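Local coordinates for protein enolase from the environmental genome shotgun sequencing of the Sargasso Sea (PDB 2QGY) that is of unconfirmed function but belongs to the enolase superfamily and probably uses its bound magnesium ion to act on a carboxylate substrate, at residues Y171-S176 against L199-P204; F183-R188 against S218-Y223. All coordinates share one frame; numbering follows the deposited sequence.

Contact 1 of 2, residues Y171-S176 against L199-P204. With MG (magnesium ion), chain C.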
loop_
_atom_site.group_PDB
_atom_site.type_symbol
_atom_site.label_atom_id
_atom_site.label_comp_id
_atom_site.label_asym_id
_atom_site.label_seq_id
_atom_site.Cartn_x
_atom_site.Cartn_y
_atom_site.Cartn_z
ATOM N N TYR A 171 20.365 -9.936 -12.613
ATOM C CA TYR A 171 19.967 -8.544 -12.718
ATOM C C TYR A 171 20.964 -7.839 -13.641
ATOM O O TYR A 171 21.991 -7.332 -13.180
ATOM C CB TYR A 171 19.942 -7.881 -11.332
ATOM C CG TYR A 171 18.821 -8.369 -10.424
ATOM C CD1 TYR A 171 17.753 -7.531 -10.088
ATOM C CD2 TYR A 171 18.850 -9.647 -9.896
ATOM C CE1 TYR A 171 16.708 -7.995 -9.234
ATOM C CE2 TYR A 171 17.818 -10.109 -9.062
ATOM C CZ TYR A 171 16.759 -9.274 -8.761
ATOM O OH TYR A 171 15.755 -9.736 -7.913
ATOM N N PRO A 172 20.674 -7.836 -14.957
ATOM C CA PRO A 172 21.661 -7.485 -15.984
ATOM C C PRO A 172 21.731 -5.997 -16.327
ATOM O O PRO A 172 22.565 -5.616 -17.148
ATOM C CB PRO A 172 21.174 -8.294 -17.188
ATOM C CG PRO A 172 19.667 -8.212 -17.061
ATOM C CD PRO A 172 19.388 -8.238 -15.564
ATOM N N MET A 173 20.907 -5.144 -15.718
ATOM C CA MET A 173 20.991 -3.709 -16.072
ATOM C C MET A 173 22.146 -3.040 -15.341
ATOM O O MET A 173 22.026 -2.656 -14.171
ATOM C CB MET A 173 19.675 -2.957 -15.826
ATOM C CG MET A 173 18.498 -3.505 -16.645
ATOM S SD MET A 173 18.644 -3.546 -18.480
ATOM C CE MET A 173 17.953 -1.976 -18.939
ATOM N N LEU A 174 23.257 -2.899 -16.057
ATOM C CA LEU A 174 24.496 -2.367 -15.480
ATOM C C LEU A 174 24.799 -0.983 -16.052
ATOM O O LEU A 174 23.903 -0.325 -16.605
ATOM C CB LEU A 174 25.651 -3.346 -15.724
ATOM C CG LEU A 174 25.385 -4.831 -15.395
ATOM C CD1 LEU A 174 26.571 -5.695 -15.762
ATOM C CD2 LEU A 174 25.014 -5.061 -13.919
ATOM N N ASP A 175 26.057 -0.550 -15.944
ATOM C CA ASP A 175 26.400 0.845 -16.257
ATOM C C ASP A 175 25.960 1.330 -17.629
ATOM O O ASP A 175 25.558 2.485 -17.775
ATOM C CB ASP A 175 27.903 1.101 -16.077
ATOM C CG ASP A 175 28.257 1.473 -14.656
ATOM O OD1 ASP A 175 27.356 1.381 -13.779
ATOM O OD2 ASP A 175 29.433 1.852 -14.416
ATOM N N SER A 176 26.045 0.453 -18.624
ATOM C CA SER A 176 25.693 0.797 -19.987
ATOM C C SER A 176 25.136 -0.426 -20.709
ATOM O O SER A 176 25.276 -1.553 -20.226
ATOM C CB SER A 176 26.927 1.329 -20.717
ATOM O OG SER A 176 27.890 0.310 -20.915
ATOM N N LEU A 199 15.770 -12.799 -16.407
ATOM C CA LEU A 199 16.381 -11.497 -16.325
ATOM C C LEU A 199 15.441 -10.585 -15.560
ATOM O O LEU A 199 14.304 -10.371 -15.969
ATOM C CB LEU A 199 16.666 -10.916 -17.737
ATOM C CG LEU A 199 17.534 -11.730 -18.736
ATOM C CD1 LEU A 199 17.749 -10.954 -20.056
ATOM C CD2 LEU A 199 18.878 -12.137 -18.134
ATOM N N ASP A 200 15.927 -10.060 -14.448
ATOM C CA ASP A 200 15.154 -9.128 -13.670
ATOM C C ASP A 200 15.667 -7.741 -13.949
ATOM O O ASP A 200 16.752 -7.371 -13.532
ATOM C CB ASP A 200 15.221 -9.473 -12.165
ATOM C CG ASP A 200 14.191 -8.701 -11.351
ATOM O OD1 ASP A 200 13.829 -7.582 -11.751
ATOM O OD2 ASP A 200 13.745 -9.231 -10.300
ATOM N N LEU A 201 14.891 -6.972 -14.710
ATOM C CA LEU A 201 15.283 -5.589 -15.034
ATOM C C LEU A 201 15.065 -4.576 -13.913
ATOM O O LEU A 201 15.623 -3.479 -13.966
ATOM C CB LEU A 201 14.589 -5.090 -16.300
ATOM C CG LEU A 201 14.728 -5.988 -17.535
ATOM C CD1 LEU A 201 14.341 -5.212 -18.828
ATOM C CD2 LEU A 201 16.101 -6.614 -17.631
ATOM N N ALA A 202 14.258 -4.932 -12.916
ATOM C CA ALA A 202 14.139 -4.133 -11.693
ATOM C C ALA A 202 13.646 -2.683 -11.951
ATOM O O ALA A 202 14.098 -1.737 -11.308
ATOM C CB ALA A 202 15.482 -4.135 -10.927
ATOM N N VAL A 203 12.742 -2.540 -12.927
ATOM C CA VAL A 203 12.074 -1.276 -13.256
ATOM C C VAL A 203 13.101 -0.174 -13.593
ATOM O O VAL A 203 13.288 0.756 -12.810
ATOM C CB VAL A 203 11.097 -0.816 -12.146
ATOM C CG1 VAL A 203 10.260 0.378 -12.613
ATOM C CG2 VAL A 203 10.170 -1.964 -11.716
ATOM N N PRO A 204 13.770 -0.299 -14.762
ATOM C CA PRO A 204 14.721 0.708 -15.203
ATOM C C PRO A 204 14.024 2.054 -15.384
ATOM O O PRO A 204 12.914 2.131 -15.896
ATOM C CB PRO A 204 15.209 0.160 -16.546
ATOM C CG PRO A 204 15.013 -1.317 -16.414
ATOM C CD PRO A 204 13.688 -1.402 -15.737
HETATM MG MG MG C . 12.077 -9.032 -9.211
HETATM O O HOH W 1 13.025 -10.528 -8.019
HETATM O O HOH W 2 18.830 -5.499 -13.695
HETATM O O HOH W 3 11.761 -7.237 -10.178
HETATM O O HOH W 4 12.956 -7.838 -7.850
#
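With CG of Asp200 anti to its backbone N (chi1 -168°) and CG of Tyr171 anti to its own carbonyl carbon (chi1 -70°), carboxylate and phenol ring run side by side in the same direction. The two planes are stacked, 21° apart, and Asp200 CB sits over the ring face, 3.7 Å from the centroid in a CH-pi contact. At the far end Asp200 OD2 binds the magnesium ion at 2.0 Å, and the Tyr171 hydroxyl reaches the same ion through a metal-bound water 2.8 Å from OH. Asp200 OD1 accepts from another metal water and, weakly, from Ala202 N; both bonds would tend to fix the rotation of the carboxylate. Next to the ring the backbones meet where the hydrogen on Tyr171 CA faces Asp200 O. A water bridges farther along, accepting from Met173 N and donating to Asp200 O.

The apolar flank starts at Pro172, whose CG touches Leu201 CD2 at 3.9 Å and also meets Leu199 CB. Met173 lays its CG against Leu201 CD2 and brings CE to 3.9 Å from Pro204 CG, with Met173 set roughly perpendicular to the proline.

Glu226 and Glu252 complete the protein ligands of the metal, the three-carboxylate site of the enolase superfamily at the C-terminal ends of the barrel strands. Trp143 packs edge-to-face with Tyr171. Strand 197-200 lies between parallel strands 168-170 and 224-226, while Phe213 of helix 207-217 packs on Pro172 and Met173, and Val184 of helix 177-191 on Pro172.

Contact 2 of 2, residues F183-R188 against S218-Y223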
loop_
_atom_site.group_PDB
_atom_site.type_symbol
_atom_site.label_atom_id
_atom_site.label_comp_id
_atom_site.label_asym_id
_atom_site.label_seq_id
_atom_site.Cartn_x
_atom_site.Cartn_y
_atom_site.Cartn_z
ATOM N N PHE A 183 27.598 -8.954 -19.868
ATOM C CA PHE A 183 27.228 -9.717 -18.697
ATOM C C PHE A 183 26.302 -10.885 -19.043
ATOM O O PHE A 183 26.560 -12.006 -18.615
ATOM C CB PHE A 183 26.613 -8.800 -17.640
ATOM C CG PHE A 183 26.240 -9.509 -16.376
ATOM C CD1 PHE A 183 27.126 -10.404 -15.771
ATOM C CD2 PHE A 183 24.990 -9.310 -15.797
ATOM C CE1 PHE A 183 26.784 -11.078 -14.601
ATOM C CE2 PHE A 183 24.637 -9.974 -14.629
ATOM C CZ PHE A 183 25.524 -10.867 -14.028
ATOM N N VAL A 184 25.253 -10.639 -19.829
ATOM C CA VAL A 184 24.334 -11.725 -20.211
ATOM C C VAL A 184 25.075 -12.782 -21.035
ATOM O O VAL A 184 24.877 -13.984 -20.843
ATOM C CB VAL A 184 23.058 -11.215 -20.960
ATOM C CG1 VAL A 184 22.145 -12.360 -21.292
ATOM C CG2 VAL A 184 22.290 -10.186 -20.121
ATOM N N GLU A 185 25.942 -12.328 -21.936
ATOM C CA GLU A 185 26.698 -13.236 -22.803
ATOM C C GLU A 185 27.591 -14.184 -22.012
ATOM O O GLU A 185 27.533 -15.407 -22.206
ATOM C CB GLU A 185 27.522 -12.455 -23.823
ATOM C CG GLU A 185 28.129 -13.348 -24.907
ATOM C CD GLU A 185 28.938 -12.577 -25.921
ATOM O OE1 GLU A 185 28.967 -11.328 -25.855
ATOM O OE2 GLU A 185 29.551 -13.227 -26.799
ATOM N N LYS A 186 28.400 -13.619 -21.116
ATOM C CA LYS A 186 29.254 -14.401 -20.214
ATOM C C LYS A 186 28.456 -15.381 -19.355
ATOM O O LYS A 186 28.872 -16.524 -19.156
ATOM C CB LYS A 186 30.100 -13.462 -19.348
ATOM C CG LYS A 186 31.111 -12.666 -20.184
ATOM C CD LYS A 186 31.457 -11.297 -19.583
ATOM C CE LYS A 186 32.838 -11.260 -18.939
ATOM N NZ LYS A 186 33.321 -9.858 -18.876
ATOM N N VAL A 187 27.288 -14.957 -18.868
ATOM C CA VAL A 187 26.456 -15.860 -18.083
ATOM C C VAL A 187 26.005 -17.065 -18.914
ATOM O O VAL A 187 26.098 -18.209 -18.474
ATOM C CB VAL A 187 25.207 -15.141 -17.476
ATOM C CG1 VAL A 187 24.260 -16.157 -16.891
ATOM C CG2 VAL A 187 25.631 -14.121 -16.424
ATOM N N ARG A 188 25.510 -16.796 -20.113
ATOM C CA ARG A 188 25.054 -17.844 -21.029
ATOM C C ARG A 188 26.193 -18.838 -21.359
ATOM O O ARG A 188 25.960 -20.037 -21.530
ATOM C CB ARG A 188 24.421 -17.193 -22.278
ATOM C CG ARG A 188 23.666 -18.128 -23.230
ATOM C CD ARG A 188 22.743 -19.071 -22.508
ATOM N NE ARG A 188 21.355 -18.629 -22.519
ATOM C CZ ARG A 188 20.385 -19.203 -21.818
ATOM N NH1 ARG A 188 20.650 -20.236 -21.009
ATOM N NH2 ARG A 188 19.153 -18.726 -21.900
ATOM N N SER A 218 17.627 -10.495 -26.946
ATOM C CA SER A 218 16.736 -11.576 -27.382
ATOM C C SER A 218 17.496 -12.809 -27.900
ATOM O O SER A 218 17.006 -13.937 -27.778
ATOM C CB SER A 218 15.673 -11.091 -28.394
ATOM O OG SER A 218 16.226 -10.283 -29.429
ATOM N N SER A 219 18.689 -12.604 -28.459
ATOM C CA SER A 219 19.462 -13.732 -29.013
ATOM C C SER A 219 20.021 -14.683 -27.954
ATOM O O SER A 219 20.385 -15.822 -28.274
ATOM C CB SER A 219 20.588 -13.251 -29.943
ATOM O OG SER A 219 21.352 -12.211 -29.358
ATOM N N PHE A 220 20.068 -14.225 -26.699
ATOM C CA PHE A 220 20.509 -15.065 -25.599
ATOM C C PHE A 220 19.355 -15.890 -25.004
ATOM O O PHE A 220 19.531 -16.569 -23.995
ATOM C CB PHE A 220 21.211 -14.226 -24.529
ATOM C CG PHE A 220 22.388 -13.467 -25.050
ATOM C CD1 PHE A 220 23.564 -14.131 -25.384
ATOM C CD2 PHE A 220 22.315 -12.093 -25.237
ATOM C CE1 PHE A 220 24.646 -13.436 -25.907
ATOM C CE2 PHE A 220 23.412 -11.381 -25.738
ATOM C CZ PHE A 220 24.577 -12.061 -26.072
ATOM N N ASN A 221 18.189 -15.821 -25.642
ATOM C CA ASN A 221 17.027 -16.655 -25.277
ATOM C C ASN A 221 16.648 -16.575 -23.794
ATOM O O ASN A 221 16.545 -17.611 -23.127
ATOM C CB ASN A 221 17.265 -18.124 -25.666
ATOM C CG ASN A 221 15.992 -18.960 -25.616
ATOM O OD1 ASN A 221 14.875 -18.432 -25.722
ATOM N ND2 ASN A 221 16.151 -20.276 -25.460
ATOM N N PRO A 222 16.391 -15.352 -23.285
ATOM C CA PRO A 222 15.984 -15.308 -21.874
ATOM C C PRO A 222 14.665 -16.044 -21.614
ATOM O O PRO A 222 13.734 -16.010 -22.424
ATOM C CB PRO A 222 15.851 -13.811 -21.574
ATOM C CG PRO A 222 15.779 -13.129 -22.873
ATOM C CD PRO A 222 16.422 -14.023 -23.910
ATOM N N TYR A 223 14.599 -16.720 -20.489
ATOM C CA TYR A 223 13.413 -17.467 -20.142
ATOM C C TYR A 223 12.246 -16.528 -19.837
ATOM O O TYR A 223 11.082 -16.842 -20.165
ATOM C CB TYR A 223 13.718 -18.389 -18.961
ATOM C CG TYR A 223 12.620 -19.373 -18.660
ATOM C CD1 TYR A 223 12.543 -20.591 -19.345
ATOM C CD2 TYR A 223 11.675 -19.106 -17.671
ATOM C CE1 TYR A 223 11.520 -21.496 -19.083
ATOM C CE2 TYR A 223 10.661 -20.000 -17.381
ATOM C CZ TYR A 223 10.580 -21.200 -18.084
ATOM O OH TYR A 223 9.551 -22.074 -17.791
HETATM O O HOH W 5 16.487 -19.244 -21.029
#
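Hydrogen bonding between Arg188 and Phe220 is side-on: NE and NH2 of the guanidinium both donate to the one carbonyl oxygen, Phe220 O. The NE bond is 3.1 Å long with an N-H...O angle of 148°, and its donor is tilted from the carbonyl plane; the NH2 bond, 3.0 Å, meets the carbonyl almost end-on. The acceptor lies within 3° of the guanidinium plane, so the group meets the carbonyl by its edge. Arg188 reaches it by a bent chain: CG leaves anti to the backbone N, then chi2 (46°) and chi3 turn the guanidinium toward the loop. A water extends the grip, accepting from NH2 and donating to Asn221 O at 2.7 Å. The remaining nitrogen, NH1, donates to Leu195 O and Gly192 O, which ties this buried charged group to the loop that follows its own helix as well.

Both segments belong to the beta/alpha barrel of the enolase superfamily: helix 177-191 and the loop after helix 207-217 come from successive beta-alpha units, and that loop leads into strand 224-226. The contact lies toward the C-terminal ends of the two helices, on the side of the barrel away from the metal.

Packing round the Phe220 side chain involves Val184 and Glu185. Val184 CG1 lies 3.9 Å from Phe220 CB and approaches the ring obliquely. Glu185 contributes aliphatic carbon, with CG 3.6 Å from Phe220 CE1 and CB at a similar distance from CE1 and CZ, while its carboxylate continues past the ring and OE1 accepts from Gln182 NE2. The backbone N of Glu185 lies over one ring face, offset toward the rim; over the opposite face is OG of Ser219, the residue just before Phe220. Farther in, Val184 also packs on Phe213 and Val217 of helix 207-217.

Contacts 1 and 2 lie about 13 Å apart, centre to centre, in the same sector of the barrel domain, and their segments alternate along the chain: 171-176, 183-188, 199-204, 218-223. Each joins one beta-alpha unit to the next, contact 1 through the loop after strand 168-170 and the end of strand 197-200, contact 2 through helix 177-191 and the loop before strand 224-226. They meet directly, with Pro172 CB 3.7 Å from Val184 CG2 and Leu199 CD1 3.8 Å from Pro222 CB. Apolar contacts thus link the metal-bearing end of strand 197-200 to the helix layer outside it and to the loop at the far end of the barrel.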